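Side-chain contacts in separin (Saccharomyces cerevisiae, PDB 5U1T), which cleaves the cohesin subunit MCD1/SCC1 at the onset of anaphase as a caspase-like cysteine protease, and is held inactive by securin for most of the cell cycle: residues 606-609 with 610-614; 625-628 with 629-633; 1375-1379 with 1380-1384; 1384-1387 with 1388-1392. One frame throughout, in Å; residues are numbered along the deposited sequence.

Contact 1: residues 606-609 with 610-614; sequences DFVK and MLLCY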
# COMPACT_ATOMS: atom_id res chain seq x y z
N ASP A 606 -5.38 12.20 15.45
CA ASP A 606 -5.04 12.11 14.05
C ASP A 606 -3.55 12.05 13.87
O ASP A 606 -3.07 11.43 12.94
CB ASP A 606 -5.58 13.30 13.27
CG ASP A 606 -7.08 13.35 13.26
OD1 ASP A 606 -7.73 12.38 13.73
OD2 ASP A 606 -7.62 14.38 12.78
N PHE A 607 -2.83 12.71 14.78
CA PHE A 607 -1.37 12.73 14.72
C PHE A 607 -0.79 11.34 14.93
O PHE A 607 0.05 10.87 14.15
CB PHE A 607 -0.81 13.69 15.77
CG PHE A 607 0.64 13.47 16.06
CD1 PHE A 607 1.61 13.75 15.10
CD2 PHE A 607 1.05 12.97 17.29
CE1 PHE A 607 2.95 13.53 15.37
CE2 PHE A 607 2.39 12.75 17.56
CZ PHE A 607 3.34 13.04 16.59
N VAL A 608 -1.26 10.69 15.99
CA VAL A 608 -0.82 9.37 16.38
C VAL A 608 -1.08 8.36 15.28
O VAL A 608 -0.21 7.55 14.96
CB VAL A 608 -1.52 8.91 17.65
CG1 VAL A 608 -1.08 7.53 18.03
CG2 VAL A 608 -1.24 9.87 18.75
N LYS A 609 -2.28 8.41 14.69
CA LYS A 609 -2.59 7.54 13.57
C LYS A 609 -1.62 7.78 12.41
O LYS A 609 -1.09 6.82 11.83
CB LYS A 609 -4.03 7.75 13.11
CG LYS A 609 -5.04 7.08 14.03
CD LYS A 609 -6.29 7.92 14.27
CE LYS A 609 -6.95 8.40 12.98
NZ LYS A 609 -8.37 8.74 13.24
N MET A 610 -1.34 9.04 12.11
CA MET A 610 -0.41 9.37 11.03
C MET A 610 1.05 8.95 11.36
O MET A 610 1.87 8.77 10.45
CB MET A 610 -0.50 10.87 10.73
CG MET A 610 0.01 11.31 9.38
SD MET A 610 -0.16 10.13 8.00
CE MET A 610 -1.92 9.66 7.97
N LEU A 611 1.35 8.80 12.65
CA LEU A 611 2.71 8.54 13.12
C LEU A 611 3.00 7.05 13.06
O LEU A 611 4.08 6.64 12.62
CB LEU A 611 2.90 9.07 14.55
CG LEU A 611 4.26 8.86 15.23
CD1 LEU A 611 5.36 9.60 14.50
CD2 LEU A 611 4.20 9.29 16.68
N LEU A 612 2.05 6.27 13.56
CA LEU A 612 2.05 4.83 13.46
C LEU A 612 2.19 4.42 12.00
O LEU A 612 3.03 3.59 11.65
CB LEU A 612 0.78 4.23 14.06
CG LEU A 612 0.58 4.27 15.57
CD1 LEU A 612 -0.73 3.64 15.92
CD2 LEU A 612 1.70 3.55 16.27
N CYS A 613 1.36 5.02 11.15
CA CYS A 613 1.39 4.74 9.73
C CYS A 613 2.71 5.13 9.06
O CYS A 613 3.16 4.44 8.15
CB CYS A 613 0.22 5.44 9.04
SG CYS A 613 0.26 5.47 7.24
N TYR A 614 3.35 6.21 9.49
CA TYR A 614 4.61 6.58 8.86
C TYR A 614 5.77 5.77 9.44
O TYR A 614 6.76 5.55 8.75
CB TYR A 614 4.89 8.07 9.01
CG TYR A 614 5.83 8.67 7.98
CD1 TYR A 614 5.60 8.51 6.62
CD2 TYR A 614 6.91 9.45 8.38
CE1 TYR A 614 6.43 9.10 5.68
CE2 TYR A 614 7.74 10.04 7.44
CZ TYR A 614 7.50 9.85 6.09
OH TYR A 614 8.31 10.42 5.14

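Contact 2: residues 625-628 with 629-633; sequences IELS and LCIKS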
# COMPACT_ATOMS: atom_id res chain seq x y z
N ILE A 625 6.58 -0.80 17.99
CA ILE A 625 6.16 -1.66 19.10
C ILE A 625 6.10 -0.86 20.40
O ILE A 625 5.15 -0.96 21.17
CB ILE A 625 7.10 -2.90 19.27
CG1 ILE A 625 6.91 -3.84 18.08
CG2 ILE A 625 6.80 -3.68 20.52
CD1 ILE A 625 7.95 -4.93 17.97
N GLU A 626 7.11 -0.03 20.63
CA GLU A 626 7.19 0.69 21.89
C GLU A 626 6.07 1.74 22.01
O GLU A 626 5.42 1.87 23.06
CB GLU A 626 8.55 1.33 22.03
CG GLU A 626 8.64 2.17 23.27
CD GLU A 626 9.83 3.08 23.23
OE1 GLU A 626 10.68 2.86 22.31
OE2 GLU A 626 9.91 3.99 24.09
N LEU A 627 5.86 2.47 20.92
CA LEU A 627 4.76 3.41 20.80
C LEU A 627 3.43 2.71 21.04
O LEU A 627 2.68 3.11 21.93
CB LEU A 627 4.75 4.08 19.42
CG LEU A 627 3.61 5.06 19.12
CD1 LEU A 627 3.35 6.01 20.29
CD2 LEU A 627 3.93 5.84 17.90
N SER A 628 3.14 1.68 20.24
CA SER A 628 1.86 0.96 20.35
C SER A 628 1.60 0.44 21.75
O SER A 628 0.48 0.57 22.26
CB SER A 628 1.82 -0.21 19.37
OG SER A 628 1.37 0.21 18.10
N LEU A 629 2.62 -0.15 22.35
CA LEU A 629 2.46 -0.69 23.70
C LEU A 629 2.15 0.45 24.64
O LEU A 629 1.25 0.35 25.48
CB LEU A 629 3.72 -1.44 24.15
CG LEU A 629 4.09 -2.78 23.48
CD1 LEU A 629 5.28 -3.38 24.19
CD2 LEU A 629 2.92 -3.75 23.45
N CYS A 630 2.88 1.55 24.49
CA CYS A 630 2.69 2.68 25.37
C CYS A 630 1.26 3.27 25.27
O CYS A 630 0.64 3.58 26.28
CB CYS A 630 3.74 3.74 25.06
SG CYS A 630 3.59 5.14 26.15
N ILE A 631 0.75 3.40 24.04
CA ILE A 631 -0.63 3.80 23.80
C ILE A 631 -1.62 2.88 24.51
O ILE A 631 -2.48 3.33 25.28
CB ILE A 631 -0.97 3.80 22.30
CG1 ILE A 631 -0.20 4.91 21.58
CG2 ILE A 631 -2.47 3.91 22.08
CD1 ILE A 631 -0.22 4.78 20.10
N LYS A 632 -1.48 1.58 24.27
CA LYS A 632 -2.37 0.58 24.86
C LYS A 632 -2.19 0.56 26.35
O LYS A 632 -2.96 -0.09 27.06
CB LYS A 632 -2.10 -0.80 24.29
CG LYS A 632 -2.23 -0.91 22.77
CD LYS A 632 -1.48 -2.15 22.25
CE LYS A 632 -1.79 -3.36 23.12
NZ LYS A 632 -3.25 -3.72 23.13
N SER A 633 -1.16 1.24 26.83
CA SER A 633 -0.94 1.40 28.25
C SER A 633 -1.76 2.58 28.79
O SER A 633 -2.54 2.43 29.73
CB SER A 633 0.55 1.57 28.53
OG SER A 633 0.78 2.02 29.84

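Contact 3: residues 1375-1379 with 1380-1384; sequences SFLKD and LSITR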
# COMPACT_ATOMS: atom_id res chain seq x y z
N SER A 1375 32.88 -32.82 -36.67
CA SER A 1375 33.20 -33.76 -37.75
C SER A 1375 32.48 -35.11 -37.62
O SER A 1375 32.15 -35.74 -38.64
CB SER A 1375 34.71 -33.99 -37.83
OG SER A 1375 35.18 -34.64 -36.67
N PHE A 1376 32.22 -35.54 -36.39
CA PHE A 1376 31.47 -36.78 -36.18
C PHE A 1376 29.95 -36.58 -36.19
O PHE A 1376 29.22 -37.53 -36.00
CB PHE A 1376 31.91 -37.44 -34.88
CG PHE A 1376 31.74 -36.59 -33.63
CD1 PHE A 1376 30.55 -36.63 -32.91
CD2 PHE A 1376 32.78 -35.80 -33.15
CE1 PHE A 1376 30.39 -35.85 -31.74
CE2 PHE A 1376 32.62 -35.03 -31.99
CZ PHE A 1376 31.43 -35.06 -31.28
N LEU A 1377 29.48 -35.36 -36.42
CA LEU A 1377 28.04 -35.12 -36.54
C LEU A 1377 27.64 -34.64 -37.93
O LEU A 1377 26.53 -34.91 -38.37
CB LEU A 1377 27.56 -34.11 -35.49
CG LEU A 1377 27.62 -34.61 -34.04
CD1 LEU A 1377 26.95 -33.64 -33.08
CD2 LEU A 1377 27.02 -36.01 -33.92
N LYS A 1378 28.57 -33.99 -38.63
CA LYS A 1378 28.25 -33.24 -39.84
C LYS A 1378 27.67 -34.06 -41.00
O LYS A 1378 27.02 -33.51 -41.89
CB LYS A 1378 29.49 -32.47 -40.32
CG LYS A 1378 30.50 -33.26 -41.09
CD LYS A 1378 31.82 -32.51 -41.09
CE LYS A 1378 32.91 -33.29 -41.85
NZ LYS A 1378 34.34 -32.91 -41.47
N ASP A 1379 27.85 -35.37 -40.97
CA ASP A 1379 27.29 -36.21 -42.04
C ASP A 1379 26.04 -36.98 -41.59
O ASP A 1379 25.54 -37.81 -42.33
CB ASP A 1379 28.36 -37.18 -42.55
CG ASP A 1379 29.53 -36.46 -43.22
OD1 ASP A 1379 29.29 -35.48 -43.97
OD2 ASP A 1379 30.70 -36.87 -43.01
N LEU A 1380 25.53 -36.68 -40.40
CA LEU A 1380 24.40 -37.43 -39.85
C LEU A 1380 23.05 -36.75 -40.11
O LEU A 1380 22.96 -35.53 -40.15
CB LEU A 1380 24.58 -37.64 -38.33
CG LEU A 1380 25.74 -38.47 -37.75
CD1 LEU A 1380 25.33 -39.09 -36.42
CD2 LEU A 1380 26.22 -39.54 -38.69
N SER A 1381 22.00 -37.54 -40.27
CA SER A 1381 20.66 -36.98 -40.30
C SER A 1381 20.23 -36.58 -38.90
O SER A 1381 19.98 -37.45 -38.06
CB SER A 1381 19.66 -37.97 -40.87
OG SER A 1381 18.34 -37.55 -40.56
N ILE A 1382 20.12 -35.28 -38.65
CA ILE A 1382 19.84 -34.81 -37.30
C ILE A 1382 18.79 -33.70 -37.26
O ILE A 1382 18.84 -32.75 -38.04
CB ILE A 1382 21.13 -34.27 -36.63
CG1 ILE A 1382 22.18 -35.38 -36.50
CG2 ILE A 1382 20.83 -33.65 -35.27
CD1 ILE A 1382 23.50 -34.88 -35.98
N THR A 1383 17.84 -33.82 -36.34
CA THR A 1383 17.05 -32.67 -35.89
C THR A 1383 17.27 -32.48 -34.39
O THR A 1383 17.55 -33.43 -33.68
CB THR A 1383 15.55 -32.83 -36.18
OG1 THR A 1383 15.09 -34.11 -35.72
CG2 THR A 1383 15.27 -32.71 -37.65
N ARG A 1384 17.14 -31.24 -33.94
CA ARG A 1384 17.14 -30.90 -32.52
C ARG A 1384 15.75 -30.95 -31.91
O ARG A 1384 14.74 -30.75 -32.58
CB ARG A 1384 17.72 -29.52 -32.30
CG ARG A 1384 19.12 -29.37 -32.76
CD ARG A 1384 19.71 -28.18 -32.10
NE ARG A 1384 21.03 -27.88 -32.60
CZ ARG A 1384 21.76 -26.88 -32.14
NH1 ARG A 1384 21.30 -26.11 -31.17
NH2 ARG A 1384 22.96 -26.65 -32.65

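Contact 4: residues 1384-1387 with 1388-1392; sequences RVPS and YVCLN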
# COMPACT_ATOMS: atom_id res chain seq x y z
N ARG A 1384 17.14 -31.24 -33.94
CA ARG A 1384 17.14 -30.90 -32.52
C ARG A 1384 15.75 -30.95 -31.91
O ARG A 1384 14.74 -30.75 -32.58
CB ARG A 1384 17.72 -29.52 -32.30
CG ARG A 1384 19.12 -29.37 -32.76
CD ARG A 1384 19.71 -28.18 -32.10
NE ARG A 1384 21.03 -27.88 -32.60
CZ ARG A 1384 21.76 -26.88 -32.14
NH1 ARG A 1384 21.30 -26.11 -31.17
NH2 ARG A 1384 22.96 -26.65 -32.65
N VAL A 1385 15.71 -31.21 -30.61
CA VAL A 1385 14.45 -31.17 -29.88
C VAL A 1385 14.73 -30.57 -28.50
O VAL A 1385 15.82 -30.72 -27.98
CB VAL A 1385 13.83 -32.58 -29.80
CG1 VAL A 1385 13.29 -32.86 -28.43
CG2 VAL A 1385 12.75 -32.76 -30.87
N PRO A 1386 13.77 -29.83 -27.93
CA PRO A 1386 14.09 -29.24 -26.62
C PRO A 1386 13.85 -30.16 -25.41
O PRO A 1386 14.37 -29.85 -24.34
CB PRO A 1386 13.16 -28.02 -26.56
CG PRO A 1386 12.02 -28.35 -27.47
CD PRO A 1386 12.58 -29.22 -28.55
N SER A 1387 13.14 -31.28 -25.58
CA SER A 1387 12.91 -32.21 -24.46
C SER A 1387 12.28 -33.55 -24.88
O SER A 1387 11.72 -33.66 -25.97
CB SER A 1387 12.00 -31.55 -23.43
OG SER A 1387 10.70 -31.39 -23.95
N TYR A 1388 12.33 -34.56 -24.02
CA TYR A 1388 11.68 -35.85 -24.31
C TYR A 1388 10.17 -35.71 -24.50
O TYR A 1388 9.56 -36.45 -25.29
CB TYR A 1388 11.92 -36.88 -23.20
CG TYR A 1388 13.34 -37.35 -23.04
CD1 TYR A 1388 14.24 -37.29 -24.10
CD2 TYR A 1388 13.79 -37.85 -21.83
CE1 TYR A 1388 15.54 -37.71 -23.95
CE2 TYR A 1388 15.09 -38.28 -21.67
CZ TYR A 1388 15.96 -38.20 -22.74
OH TYR A 1388 17.27 -38.62 -22.60
N VAL A 1389 9.57 -34.79 -23.74
CA VAL A 1389 8.13 -34.62 -23.78
C VAL A 1389 7.70 -34.01 -25.11
O VAL A 1389 6.66 -34.36 -25.65
CB VAL A 1389 7.61 -33.75 -22.60
CG1 VAL A 1389 6.11 -33.51 -22.73
CG2 VAL A 1389 7.93 -34.41 -21.25
N CYS A 1390 8.53 -33.11 -25.64
CA CYS A 1390 8.22 -32.51 -26.93
C CYS A 1390 8.41 -33.51 -28.09
O CYS A 1390 7.56 -33.62 -28.99
CB CYS A 1390 9.10 -31.27 -27.16
SG CYS A 1390 8.84 -30.54 -28.80
N LEU A 1391 9.53 -34.23 -28.05
CA LEU A 1391 9.77 -35.27 -29.02
C LEU A 1391 8.60 -36.26 -29.02
O LEU A 1391 8.03 -36.55 -30.07
CB LEU A 1391 11.10 -35.99 -28.73
CG LEU A 1391 11.47 -37.11 -29.71
CD1 LEU A 1391 11.56 -36.57 -31.14
CD2 LEU A 1391 12.76 -37.82 -29.29
N ASN A 1392 8.22 -36.76 -27.84
CA ASN A 1392 7.23 -37.84 -27.82
C ASN A 1392 5.84 -37.39 -28.20
O ASN A 1392 5.05 -38.19 -28.68
CB ASN A 1392 7.18 -38.54 -26.46
CG ASN A 1392 6.15 -39.66 -26.43
OD1 ASN A 1392 6.33 -40.70 -27.07
ND2 ASN A 1392 5.05 -39.44 -25.71

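Contact 1: residues 606-609 with 610-614
F607 and L611, one helical turn apart on helix 602-617, both throw CG to the far side of CB from their own backbone N (chi1 162° and 178°), and this lays the two side chains next to each other, pointing the same way. L611 CB sits over one face of the F607 ring, while its CD2 branch reaches the end of the ring, 3.8 Å from F607 CZ. Y585 of helix 578-590 adds an edge-to-face ring contact to F607. A second pair, V608 and L612, meets more loosely, V608 CG1 lying 4.4 Å from L612 CG.

Beneath these side chains the backbone is stitched in the usual helical way. V608 O takes two donors: L612 N at 3.0 Å arrives nearly end-on, and L611 N at 3.1 Å comes from above the carbonyl plane. On another side of the helix K609 NZ is 3.7 Å from D606 OD1, a long salt bridge, reached because the lysine chain bends at its second and third torsions. The chemistry is thus divided: apolar carbon is turned to the neighbouring helices and, at F607 and M610, to the chain of another protein, whereas the charged pair probably contributes only a modest attraction at that separation.

Contact 2: residues 625-628 with 629-633
The amide of I631 donates to L627 O across 2.9 Å, almost straight, and this bond lies beneath an apolar pair. L627 and I631 meet obliquely at their methyls, L627 CD1 lying 3.8 Å from I631 CD1. The isoleucine gets there with CG1 opposite its carbonyl carbon (chi1 -68°), which carries CD1 back over the preceding turn. Both residues are buried, against L590 of helix 578-590 among others.

A second apolar pair runs along a different side of the helix. I625 and L629 stand alongside one another and point the same way; the CG2 branch of I625 touches L629 CD1 at 4.0 Å, and L649 of helix 642-655 packs on both. Between these two pairs comes S628, whose carbonyl O accepts from K632 N at 3.0 Å. The polar ends of these two side chains look elsewhere: S628 OG is hydrogen-bonded to A645 O, and the bent K632 chain brings NZ into a salt bridge with D646, so both tie this helix to helix 642-655. Different sides of the helix thus serve different neighbours, an arrangement typical of a helix packed among others in an all-helical array such as the helical domain of this protein.

Contact 3: residues 1375-1379 with 1380-1384
L1377 and L1380 are the ends of a type I beta turn, and its inner side is where the packing is tighter. L1380 N donates to L1377 O at 2.9 Å with an N-H...O angle of 160°, the donor standing above the carbonyl plane. Over this closure L1380 CB comes to 3.4 Å from the same oxygen. The leucine ends meet lightly, L1377 CD2 being 4.3 Å from L1380 CD1. From the strand that follows, I1382 points back at the turn: chi1 of -61° sets CG1 beside the backbone N, the chain runs on extended, and CD1 reaches 3.9 Å from L1377 O and 4.2 Å from L1377 CB.

The other side is loose. K1378 and D1379, the two corner residues, are exposed, and their CB atoms head away from the following segment overall, so the corner of the bend faces solvent. Behind the buried side, I1382 also packs on T1358 and L1360 of the parallel strand 1353-1362, and S1381 OG is hydrogen-bonded to H1357 ND1. F1245, in a loop, covers L1377.

One carbonyl oxygen therefore serves both as the acceptor that closes the turn and as a surface for apolar carbon. The charged corners probably stay hydrated, while the buried leucine and isoleucine join the turn to the sheet by dispersion contacts.

Contact 4: residues 1384-1387 with 1388-1392
The ring of Y1388 meets S1387 obliquely through the backbone C of the serine, while R1077 of helix 1075-1088 makes a cation-pi contact with it. The junction is a strand-to-helix turn with S1387 as the N-cap of helix 1388-1397. A second flat group is the S1387 peptide carbonyl: S1387 O accepts from L1391 N at 3.1 Å and 176°, and from C1390 N only weakly. C1390 N is held better by the side-chain oxygen, which lies between the serine's backbone N and carbonyl carbon (chi1 69°), a rotamer that turns OG toward the N-H groups at the start of the helix. Y1388 N, another amide of that turn, is taken by D1074 OD1.

Apolar contacts flank the cap. V1385, last residue of strand 1382-1385, crosses L1391 at about a right angle: its CG1 is 3.8 Å from L1391 CB, and its CG2 is 4.0 Å from L1391 CD1. The pyrrolidine ring of P1386 uses CD against the cysteine sulfur, C1390 SG, also at 4.0 Å. The contact is buried, with helix 1111-1127 behind V1389 and L1391. The capping bond itself, C1390 N to S1387 OG, measures 3.2 Å with an angle of 153° at the hydrogen.

Contacts 1 and 2 lie on successive helices, 602-617 and 621-633, and touch each other directly: V608 CG1 is 3.5 Å from I631 CD1, and L612 packs on L627. Both are partly buried and built on repeated main-chain bonds, with most of their large apolar side chains packed on neighbouring helices. Contacts 3 and 4 belong to the protease region, their centres about 62 to 74 Å from that of contact 2. They share R1384 and strand 1382-1385, one sitting at its entrance and the other at its exit. Contact 3 has a solvent-facing bend, whereas contact 4 is buried and uses a serine hydroxyl to start a helix.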